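Local coordinates for protein Abbfa_003403 (Acinetobacter baumannii, PDB 4ZXH) that probably assembles a peptide product as a four-domain nonribosomal peptide synthetase, with condensation, adenylation, carrier and thioesterase domains in one chain, at residues Q1065-C1079 with M1125-G1139. Numbering follows the deposited sequence.
Sequences QPLWLFHPIGGSTFC and MQPQGPYFLGGWCFG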
ATOM      1  N   GLN A1065      42.335 -11.106 -22.236  1.00 53.17           N
ATOM      2  CA  GLN A1065      41.620 -11.634 -23.396  1.00 38.78           C
ATOM      3  C   GLN A1065      40.230 -12.178 -23.079  1.00 33.70           C
ATOM      4  O   GLN A1065      40.075 -13.105 -22.293  1.00 41.10           O
ATOM      5  CB  GLN A1065      42.452 -12.727 -24.054  1.00 39.06           C
ATOM      6  CG  GLN A1065      41.865 -13.276 -25.335  1.00 41.63           C
ATOM      7  CD  GLN A1065      42.704 -14.398 -25.875  1.00 50.41           C
ATOM      8  OE1 GLN A1065      42.957 -15.389 -25.179  1.00 45.01           O
ATOM      9  NE2 GLN A1065      43.189 -14.235 -27.102  1.00 37.69           N
ATOM     10  N   PRO A1066      39.214 -11.597 -23.714  1.00 34.15           N
ATOM     11  CA  PRO A1066      37.823 -12.037 -23.623  1.00 35.37           C
ATOM     12  C   PRO A1066      37.590 -13.260 -24.483  1.00 31.35           C
ATOM     13  O   PRO A1066      38.378 -13.538 -25.380  1.00 35.33           O
ATOM     14  CB  PRO A1066      37.021 -10.852 -24.189  1.00 29.86           C
ATOM     15  CG  PRO A1066      38.029  -9.851 -24.673  1.00 40.18           C
ATOM     16  CD  PRO A1066      39.381 -10.512 -24.691  1.00 37.83           C
ATOM     17  N   LEU A1067      36.500 -13.963 -24.223  1.00 32.22           N
ATOM     18  CA  LEU A1067      36.011 -14.989 -25.125  1.00 32.63           C
ATOM     19  C   LEU A1067      34.773 -14.434 -25.806  1.00 33.04           C
ATOM     20  O   LEU A1067      33.856 -13.982 -25.129  1.00 37.52           O
ATOM     21  CB  LEU A1067      35.689 -16.279 -24.364  1.00 29.56           C
ATOM     22  CG  LEU A1067      34.879 -17.334 -25.107  1.00 23.22           C
ATOM     23  CD1 LEU A1067      35.598 -17.695 -26.391  1.00 26.76           C
ATOM     24  CD2 LEU A1067      34.673 -18.559 -24.237  1.00 22.62           C
ATOM     25  N   TRP A1068      34.759 -14.440 -27.137  1.00 28.99           N
ATOM     26  CA  TRP A1068      33.603 -13.979 -27.906  1.00 24.86           C
ATOM     27  C   TRP A1068      32.742 -15.151 -28.328  1.00 27.89           C
ATOM     28  O   TRP A1068      33.245 -16.147 -28.870  1.00 29.95           O
ATOM     29  CB  TRP A1068      34.035 -13.215 -29.150  1.00 29.03           C
ATOM     30  CG  TRP A1068      34.739 -11.948 -28.866  1.00 34.16           C
ATOM     31  CD1 TRP A1068      36.079 -11.772 -28.724  1.00 33.22           C
ATOM     32  CD2 TRP A1068      34.141 -10.656 -28.689  1.00 34.74           C
ATOM     33  NE1 TRP A1068      36.358 -10.447 -28.467  1.00 43.08           N
ATOM     34  CE2 TRP A1068      35.181  -9.744 -28.440  1.00 37.66           C
ATOM     35  CE3 TRP A1068      32.827 -10.185 -28.716  1.00 32.32           C
ATOM     36  CZ2 TRP A1068      34.949  -8.391 -28.221  1.00 36.46           C
ATOM     37  CZ3 TRP A1068      32.598  -8.839 -28.495  1.00 32.51           C
ATOM     38  CH2 TRP A1068      33.651  -7.958 -28.256  1.00 34.63           C
ATOM     39  N   LEU A1069      31.439 -15.021 -28.095  1.00 31.43           N
ATOM     40  CA  LEU A1069      30.482 -16.047 -28.476  1.00 25.56           C
ATOM     41  C   LEU A1069      29.459 -15.508 -29.465  1.00 22.99           C
ATOM     42  O   LEU A1069      28.991 -14.386 -29.339  1.00 24.22           O
ATOM     43  CB  LEU A1069      29.788 -16.609 -27.237  1.00 22.54           C
ATOM     44  CG  LEU A1069      30.759 -17.249 -26.226  1.00 27.59           C
ATOM     45  CD1 LEU A1069      30.100 -17.503 -24.900  1.00 19.04           C
ATOM     46  CD2 LEU A1069      31.384 -18.541 -26.762  1.00 30.93           C
ATOM     47  N   PHE A1070      29.101 -16.320 -30.448  1.00 24.15           N
ATOM     48  CA  PHE A1070      28.199 -15.856 -31.478  1.00 22.29           C
ATOM     49  C   PHE A1070      26.911 -16.648 -31.535  1.00 21.58           C
ATOM     50  O   PHE A1070      26.907 -17.863 -31.354  1.00 22.21           O
ATOM     51  CB  PHE A1070      28.911 -15.899 -32.808  1.00 23.22           C
ATOM     52  CG  PHE A1070      30.201 -15.193 -32.777  1.00 26.50           C
ATOM     53  CD1 PHE A1070      30.242 -13.807 -32.868  1.00 28.45           C
ATOM     54  CD2 PHE A1070      31.379 -15.897 -32.611  1.00 23.70           C
ATOM     55  CE1 PHE A1070      31.444 -13.130 -32.820  1.00 23.85           C
ATOM     56  CE2 PHE A1070      32.584 -15.231 -32.570  1.00 23.50           C
ATOM     57  CZ  PHE A1070      32.615 -13.843 -32.668  1.00 27.12           C
ATOM     58  N   HIS A1071      25.822 -15.938 -31.799  1.00 17.40           N
ATOM     59  CA  HIS A1071      24.503 -16.529 -31.786  1.00 21.97           C
ATOM     60  C   HIS A1071      24.406 -17.725 -32.709  1.00 24.10           C
ATOM     61  O   HIS A1071      25.077 -17.763 -33.728  1.00 32.20           O
ATOM     62  CB  HIS A1071      23.466 -15.493 -32.199  1.00 24.30           C
ATOM     63  CG  HIS A1071      23.667 -14.950 -33.576  1.00 25.39           C
ATOM     64  ND1 HIS A1071      23.323 -15.649 -34.710  1.00 28.55           N
ATOM     65  CD2 HIS A1071      24.151 -13.758 -34.002  1.00 26.91           C
ATOM     66  CE1 HIS A1071      23.602 -14.920 -35.778  1.00 24.45           C
ATOM     67  NE2 HIS A1071      24.106 -13.769 -35.376  1.00 21.25           N
ATOM     68  N   PRO A1072      23.571 -18.705 -32.346  1.00 25.00           N
ATOM     69  CA  PRO A1072      23.194 -19.799 -33.253  1.00 22.91           C
ATOM     70  C   PRO A1072      22.126 -19.346 -34.243  1.00 26.89           C
ATOM     71  O   PRO A1072      21.874 -18.142 -34.322  1.00 28.49           O
ATOM     72  CB  PRO A1072      22.637 -20.855 -32.306  1.00 26.49           C
ATOM     73  CG  PRO A1072      22.113 -20.057 -31.143  1.00 14.37           C
ATOM     74  CD  PRO A1072      23.006 -18.882 -30.991  1.00 14.81           C
ATOM     75  N   ILE A1073      21.499 -20.289 -34.949  1.00 25.69           N
ATOM     76  CA  ILE A1073      20.477 -19.982 -35.964  1.00 17.93           C
ATOM     77  C   ILE A1073      19.425 -18.972 -35.503  1.00 18.41           C
ATOM     78  O   ILE A1073      19.115 -18.038 -36.216  1.00 35.07           O
ATOM     79  CB  ILE A1073      19.721 -21.246 -36.421  1.00 22.98           C
ATOM     80  CG1 ILE A1073      20.678 -22.296 -36.971  1.00 26.68           C
ATOM     81  CG2 ILE A1073      18.736 -20.884 -37.521  1.00 20.04           C
ATOM     82  CD1 ILE A1073      21.297 -21.885 -38.296  1.00 34.31           C
ATOM     83  N   GLY A1074      18.879 -19.151 -34.311  1.00 15.61           N
ATOM     84  CA  GLY A1074      17.848 -18.250 -33.824  1.00 17.63           C
ATOM     85  C   GLY A1074      18.275 -16.804 -33.591  1.00 19.73           C
ATOM     86  O   GLY A1074      17.429 -15.904 -33.541  1.00 21.92           O
ATOM     87  N   GLY A1075      19.575 -16.582 -33.415  1.00 21.59           N
ATOM     88  CA  GLY A1075      20.130 -15.241 -33.361  1.00 21.46           C
ATOM     89  C   GLY A1075      20.254 -14.652 -31.971  1.00 26.20           C
ATOM     90  O   GLY A1075      20.629 -13.488 -31.790  1.00 34.65           O
ATOM     91  N   SER A1076      19.955 -15.465 -30.976  1.00 27.95           N
ATOM     92  CA  SER A1076      19.955 -15.008 -29.597  1.00 26.43           C
ATOM     93  C   SER A1076      21.129 -15.550 -28.773  1.00 29.73           C
ATOM     94  O   SER A1076      21.801 -16.488 -29.182  1.00 33.64           O
ATOM     95  CB  SER A1076      18.635 -15.403 -28.958  1.00 22.41           C
ATOM     96  OG  SER A1076      18.739 -15.431 -27.573  1.00 24.78           O
ATOM     97  N   THR A1077      21.366 -14.957 -27.605  1.00 29.54           N
ATOM     98  CA  THR A1077      22.490 -15.345 -26.770  1.00 21.93           C
ATOM     99  C   THR A1077      22.080 -16.204 -25.585  1.00 28.98           C
ATOM    100  O   THR A1077      22.933 -16.572 -24.773  1.00 34.25           O
ATOM    101  CB  THR A1077      23.220 -14.119 -26.231  1.00 29.39           C
ATOM    102  OG1 THR A1077      22.298 -13.313 -25.497  1.00 29.49           O
ATOM    103  CG2 THR A1077      23.805 -13.285 -27.385  1.00 34.10           C
ATOM    104  N   PHE A1078      20.788 -16.522 -25.484  1.00 28.94           N
ATOM    105  CA  PHE A1078      20.242 -17.214 -24.317  1.00 20.29           C
ATOM    106  C   PHE A1078      21.001 -18.489 -23.912  1.00 28.46           C
ATOM    107  O   PHE A1078      21.161 -18.784 -22.721  1.00 32.60           O
ATOM    108  CB  PHE A1078      18.777 -17.586 -24.549  1.00 13.54           C
ATOM    109  CG  PHE A1078      18.228 -18.507 -23.490  1.00 17.46           C
ATOM    110  CD1 PHE A1078      17.651 -17.988 -22.336  1.00 15.29           C
ATOM    111  CD2 PHE A1078      18.334 -19.880 -23.622  1.00 13.23           C
ATOM    112  CE1 PHE A1078      17.175 -18.819 -21.323  1.00 18.86           C
ATOM    113  CE2 PHE A1078      17.857 -20.738 -22.599  1.00 29.18           C
ATOM    114  CZ  PHE A1078      17.277 -20.202 -21.456  1.00 24.75           C
ATOM    115  N   CYS A1079      21.416 -19.265 -24.906  1.00 24.75           N
ATOM    116  CA  CYS A1079      22.102 -20.543 -24.685  1.00 13.40           C
ATOM    117  C   CYS A1079      23.480 -20.436 -24.020  1.00 16.25           C
ATOM    118  O   CYS A1079      24.048 -21.474 -23.675  1.00 27.17           O
ATOM    119  CB  CYS A1079      22.275 -21.262 -26.028  1.00 14.97           C
ATOM    120  SG  CYS A1079      23.297 -20.239 -27.234  1.00 34.47           S
ATOM    121  N   MET A1125      35.748  -2.806 -28.898  1.00 53.15           N
ATOM    122  CA  MET A1125      36.062  -3.168 -27.517  1.00 49.01           C
ATOM    123  C   MET A1125      37.436  -3.829 -27.417  1.00 52.11           C
ATOM    124  O   MET A1125      38.107  -3.693 -26.402  1.00 53.04           O
ATOM    125  CB  MET A1125      34.978  -4.097 -26.934  1.00 41.39           C
ATOM    126  CG  MET A1125      33.621  -3.434 -26.788  1.00 34.06           C
ATOM    127  SD  MET A1125      32.299  -4.519 -26.215  1.00 45.92           S
ATOM    128  CE  MET A1125      32.363  -4.300 -24.436  1.00 62.74           C
ATOM    129  N   GLN A1126      37.845  -4.539 -28.471  1.00 55.11           N
ATOM    130  CA  GLN A1126      39.163  -5.182 -28.533  1.00 50.39           C
ATOM    131  C   GLN A1126      39.829  -4.954 -29.905  1.00 54.10           C
ATOM    132  O   GLN A1126      39.690  -5.767 -30.825  1.00 53.99           O
ATOM    133  CB  GLN A1126      39.048  -6.682 -28.244  1.00 37.77           C
ATOM    134  CG  GLN A1126      40.378  -7.383 -28.007  1.00 39.04           C
ATOM    135  CD  GLN A1126      40.261  -8.908 -27.945  1.00 46.28           C
ATOM    136  OE1 GLN A1126      39.159  -9.474 -27.917  1.00 42.55           O
ATOM    137  NE2 GLN A1126      41.408  -9.581 -27.934  1.00 51.82           N
ATOM    138  N   PRO A1127      40.556  -3.839 -30.036  1.00 53.50           N
ATOM    139  CA  PRO A1127      41.189  -3.380 -31.277  1.00 58.39           C
ATOM    140  C   PRO A1127      42.247  -4.332 -31.834  1.00 63.21           C
ATOM    141  O   PRO A1127      42.397  -4.430 -33.054  1.00 62.62           O
ATOM    142  CB  PRO A1127      41.840  -2.054 -30.864  1.00 49.98           C
ATOM    143  CG  PRO A1127      41.092  -1.618 -29.652  1.00 48.73           C
ATOM    144  CD  PRO A1127      40.758  -2.883 -28.935  1.00 58.50           C
ATOM    145  N   GLN A1128      42.984  -5.001 -30.955  1.00 60.25           N
ATOM    146  CA  GLN A1128      44.083  -5.859 -31.388  1.00 58.18           C
ATOM    147  C   GLN A1128      43.934  -7.251 -30.787  1.00 60.46           C
ATOM    148  O   GLN A1128      43.340  -7.427 -29.713  1.00 59.42           O
ATOM    149  CB  GLN A1128      45.446  -5.256 -31.003  1.00 60.49           C
ATOM    150  CG  GLN A1128      45.750  -3.875 -31.619  1.00 69.73           C
ATOM    151  CD  GLN A1128      45.919  -3.913 -33.142  1.00 74.49           C
ATOM    152  OE1 GLN A1128      46.397  -4.906 -33.700  1.00 75.93           O
ATOM    153  NE2 GLN A1128      45.530  -2.825 -33.817  1.00 68.92           N
ATOM    154  N   GLY A1129      44.475  -8.241 -31.490  1.00 62.83           N
ATOM    155  CA  GLY A1129      44.422  -9.617 -31.044  1.00 54.70           C
ATOM    156  C   GLY A1129      45.516  -9.951 -30.055  1.00 46.60           C
ATOM    157  O   GLY A1129      46.218  -9.063 -29.581  1.00 63.22           O
ATOM    158  N   PRO A1130      45.685 -11.240 -29.744  1.00 49.44           N
ATOM    159  CA  PRO A1130      44.984 -12.401 -30.310  1.00 52.67           C
ATOM    160  C   PRO A1130      43.518 -12.473 -29.903  1.00 50.61           C
ATOM    161  O   PRO A1130      43.162 -11.969 -28.832  1.00 55.18           O
ATOM    162  CB  PRO A1130      45.749 -13.602 -29.729  1.00 49.73           C
ATOM    163  CG  PRO A1130      46.981 -13.036 -29.104  1.00 53.05           C
ATOM    164  CD  PRO A1130      46.648 -11.642 -28.710  1.00 48.56           C
ATOM    165  N   TYR A1131      42.694 -13.089 -30.748  1.00 44.70           N
ATOM    166  CA  TYR A1131      41.275 -13.231 -30.464  1.00 40.46           C
ATOM    167  C   TYR A1131      40.925 -14.637 -30.029  1.00 44.02           C
ATOM    168  O   TYR A1131      41.635 -15.591 -30.365  1.00 44.18           O
ATOM    169  CB  TYR A1131      40.450 -12.832 -31.679  1.00 35.36           C
ATOM    170  CG  TYR A1131      40.551 -11.364 -31.929  1.00 37.02           C
ATOM    171  CD1 TYR A1131      39.839 -10.461 -31.149  1.00 36.15           C
ATOM    172  CD2 TYR A1131      41.387 -10.870 -32.910  1.00 39.27           C
ATOM    173  CE1 TYR A1131      39.950  -9.100 -31.355  1.00 41.92           C
ATOM    174  CE2 TYR A1131      41.499  -9.521 -33.127  1.00 40.93           C
ATOM    175  CZ  TYR A1131      40.780  -8.637 -32.353  1.00 49.59           C
ATOM    176  OH  TYR A1131      40.894  -7.282 -32.584  1.00 58.51           O
ATOM    177  N   PHE A1132      39.839 -14.745 -29.261  1.00 40.56           N
ATOM    178  CA  PHE A1132      39.387 -16.016 -28.719  1.00 30.52           C
ATOM    179  C   PHE A1132      37.886 -16.105 -28.987  1.00 34.65           C
ATOM    180  O   PHE A1132      37.114 -15.283 -28.508  1.00 42.26           O
ATOM    181  CB  PHE A1132      39.727 -16.116 -27.225  1.00 30.69           C
ATOM    182  CG  PHE A1132      39.448 -17.460 -26.619  1.00 35.01           C
ATOM    183  CD1 PHE A1132      39.531 -18.621 -27.379  1.00 41.01           C
ATOM    184  CD2 PHE A1132      39.071 -17.568 -25.288  1.00 33.98           C
ATOM    185  CE1 PHE A1132      39.257 -19.868 -26.816  1.00 34.91           C
ATOM    186  CE2 PHE A1132      38.799 -18.805 -24.721  1.00 36.84           C
ATOM    187  CZ  PHE A1132      38.893 -19.961 -25.487  1.00 34.30           C
ATOM    188  N   LEU A1133      37.484 -17.093 -29.776  1.00 29.81           N
ATOM    189  CA  LEU A1133      36.155 -17.122 -30.371  1.00 31.17           C
ATOM    190  C   LEU A1133      35.472 -18.442 -30.135  1.00 36.21           C
ATOM    191  O   LEU A1133      36.128 -19.466 -29.915  1.00 36.27           O
ATOM    192  CB  LEU A1133      36.220 -16.907 -31.888  1.00 30.79           C
ATOM    193  CG  LEU A1133      37.177 -15.888 -32.452  1.00 31.30           C
ATOM    194  CD1 LEU A1133      37.380 -16.223 -33.872  1.00 32.77           C
ATOM    195  CD2 LEU A1133      36.558 -14.518 -32.328  1.00 36.28           C
ATOM    196  N   GLY A1134      34.153 -18.439 -30.256  1.00 22.84           N
ATOM    197  CA  GLY A1134      33.431 -19.669 -30.088  1.00 27.24           C
ATOM    198  C   GLY A1134      31.946 -19.519 -30.261  1.00 30.43           C
ATOM    199  O   GLY A1134      31.440 -18.398 -30.357  1.00 27.41           O
ATOM    200  N   GLY A1135      31.255 -20.655 -30.278  1.00 19.30           N
ATOM    201  CA  GLY A1135      29.835 -20.681 -30.549  1.00 18.14           C
ATOM    202  C   GLY A1135      29.256 -22.079 -30.407  1.00 27.48           C
ATOM    203  O   GLY A1135      29.951 -23.109 -30.550  1.00 18.09           O
ATOM    204  N   TRP A1136      27.967 -22.112 -30.092  1.00 17.75           N
ATOM    205  CA  TRP A1136      27.260 -23.366 -30.022  1.00 23.55           C
ATOM    206  C   TRP A1136      26.573 -23.524 -31.362  1.00 25.35           C
ATOM    207  O   TRP A1136      26.073 -22.547 -31.909  1.00 25.89           O
ATOM    208  CB  TRP A1136      26.258 -23.387 -28.855  1.00 15.77           C
ATOM    209  CG  TRP A1136      25.267 -24.478 -29.026  1.00 17.38           C
ATOM    210  CD1 TRP A1136      25.486 -25.818 -28.864  1.00 15.64           C
ATOM    211  CD2 TRP A1136      23.907 -24.342 -29.436  1.00 27.36           C
ATOM    212  NE1 TRP A1136      24.335 -26.526 -29.128  1.00 17.62           N
ATOM    213  CE2 TRP A1136      23.349 -25.642 -29.492  1.00 29.66           C
ATOM    214  CE3 TRP A1136      23.094 -23.248 -29.760  1.00 29.89           C
ATOM    215  CZ2 TRP A1136      22.025 -25.877 -29.866  1.00 28.52           C
ATOM    216  CZ3 TRP A1136      21.762 -23.484 -30.131  1.00 28.18           C
ATOM    217  CH2 TRP A1136      21.252 -24.786 -30.187  1.00 26.30           C
ATOM    218  N   CYS A1137      26.564 -24.731 -31.911  1.00 32.11           N
ATOM    219  CA  CYS A1137      25.892 -24.957 -33.194  1.00 34.01           C
ATOM    220  C   CYS A1137      26.413 -23.977 -34.272  1.00 30.80           C
ATOM    221  O   CYS A1137      27.625 -23.831 -34.471  1.00 32.93           O
ATOM    222  CB  CYS A1137      24.370 -24.827 -33.012  1.00 27.86           C
ATOM    223  SG  CYS A1137      23.324 -25.383 -34.398  1.00 34.73           S
ATOM    224  N   PHE A1138      25.494 -23.288 -34.933  1.00 17.05           N
ATOM    225  CA  PHE A1138      25.813 -22.347 -36.009  1.00 23.23           C
ATOM    226  C   PHE A1138      26.773 -21.225 -35.565  1.00 26.64           C
ATOM    227  O   PHE A1138      27.569 -20.716 -36.363  1.00 24.72           O
ATOM    228  CB  PHE A1138      24.505 -21.781 -36.542  1.00 22.79           C
ATOM    229  CG  PHE A1138      24.651 -20.840 -37.690  1.00 29.78           C
ATOM    230  CD1 PHE A1138      25.038 -21.297 -38.933  1.00 31.09           C
ATOM    231  CD2 PHE A1138      24.337 -19.494 -37.537  1.00 27.98           C
ATOM    232  CE1 PHE A1138      25.154 -20.420 -40.000  1.00 34.21           C
ATOM    233  CE2 PHE A1138      24.439 -18.616 -38.597  1.00 25.53           C
ATOM    234  CZ  PHE A1138      24.848 -19.079 -39.830  1.00 25.76           C
ATOM    235  N   GLY A1139      26.719 -20.860 -34.285  1.00 22.16           N
ATOM    236  CA  GLY A1139      27.696 -19.933 -33.728  1.00 24.44           C
ATOM    237  C   GLY A1139      29.140 -20.332 -34.036  1.00 30.98           C
ATOM    238  O   GLY A1139      29.949 -19.492 -34.433  1.00 32.65           O
TER
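Trp-1068 and Leu-1133 pair in parallel within the mixed sheet of the thioesterase domain, an alpha/beta-hydrolase fold in which strands 1067-1070 and 1131-1136 lie side by side. Trp-1068 N donates to Phe-1132 O (2.9 Å) and Phe-1070 N to Gly-1134 O (3.1 Å); between them, Gly-1134 N to Trp-1068 O is weak.

On one face, Leu-1067 lays CD1 over the Phe-1132 ring, 3.7 Å from its centroid, as a CH-pi contact. Phe-1132 has CG anti to the backbone N (chi1 -173°), which carries the ring across to that methyl. On the other face, the edge of the Phe-1070 ring meets Leu-1133 CD2, and both side chains also touch helix 1138-1152. Near the start of the strands, Trp-1068 NE1 points in its ring plane at Gln-1126 OE1 (3.0 Å), the indole and amide nearly coplanar. Gln-1065 NE2 donates to Pro-1130 O from above the carbonyl plane and also bonds Thr-1158; Gln-1126 NE2 is a weak second donor to the same oxygen.

At the far end strand 1131-1136 turns into the helix through Gly-1135, Cys-1137 and Gly-1139, consistent with a nucleophile elbow whose cysteine would belong to a triad with His-1297 and Asp-1164. The 1072-1075 beta turn packs against it: Pro-1072 CB meets Trp-1136 CZ3 (3.5 Å), and Ile-1073 CD1 sits over the Phe-1138 ring. His-1071, next to this turn, bonds Tyr-1118 OH through NE2, while His-1071 ND1 and Gly-1075 N grip Pro-1072 O from opposite faces of its carbonyl plane, each at 2.9 Å.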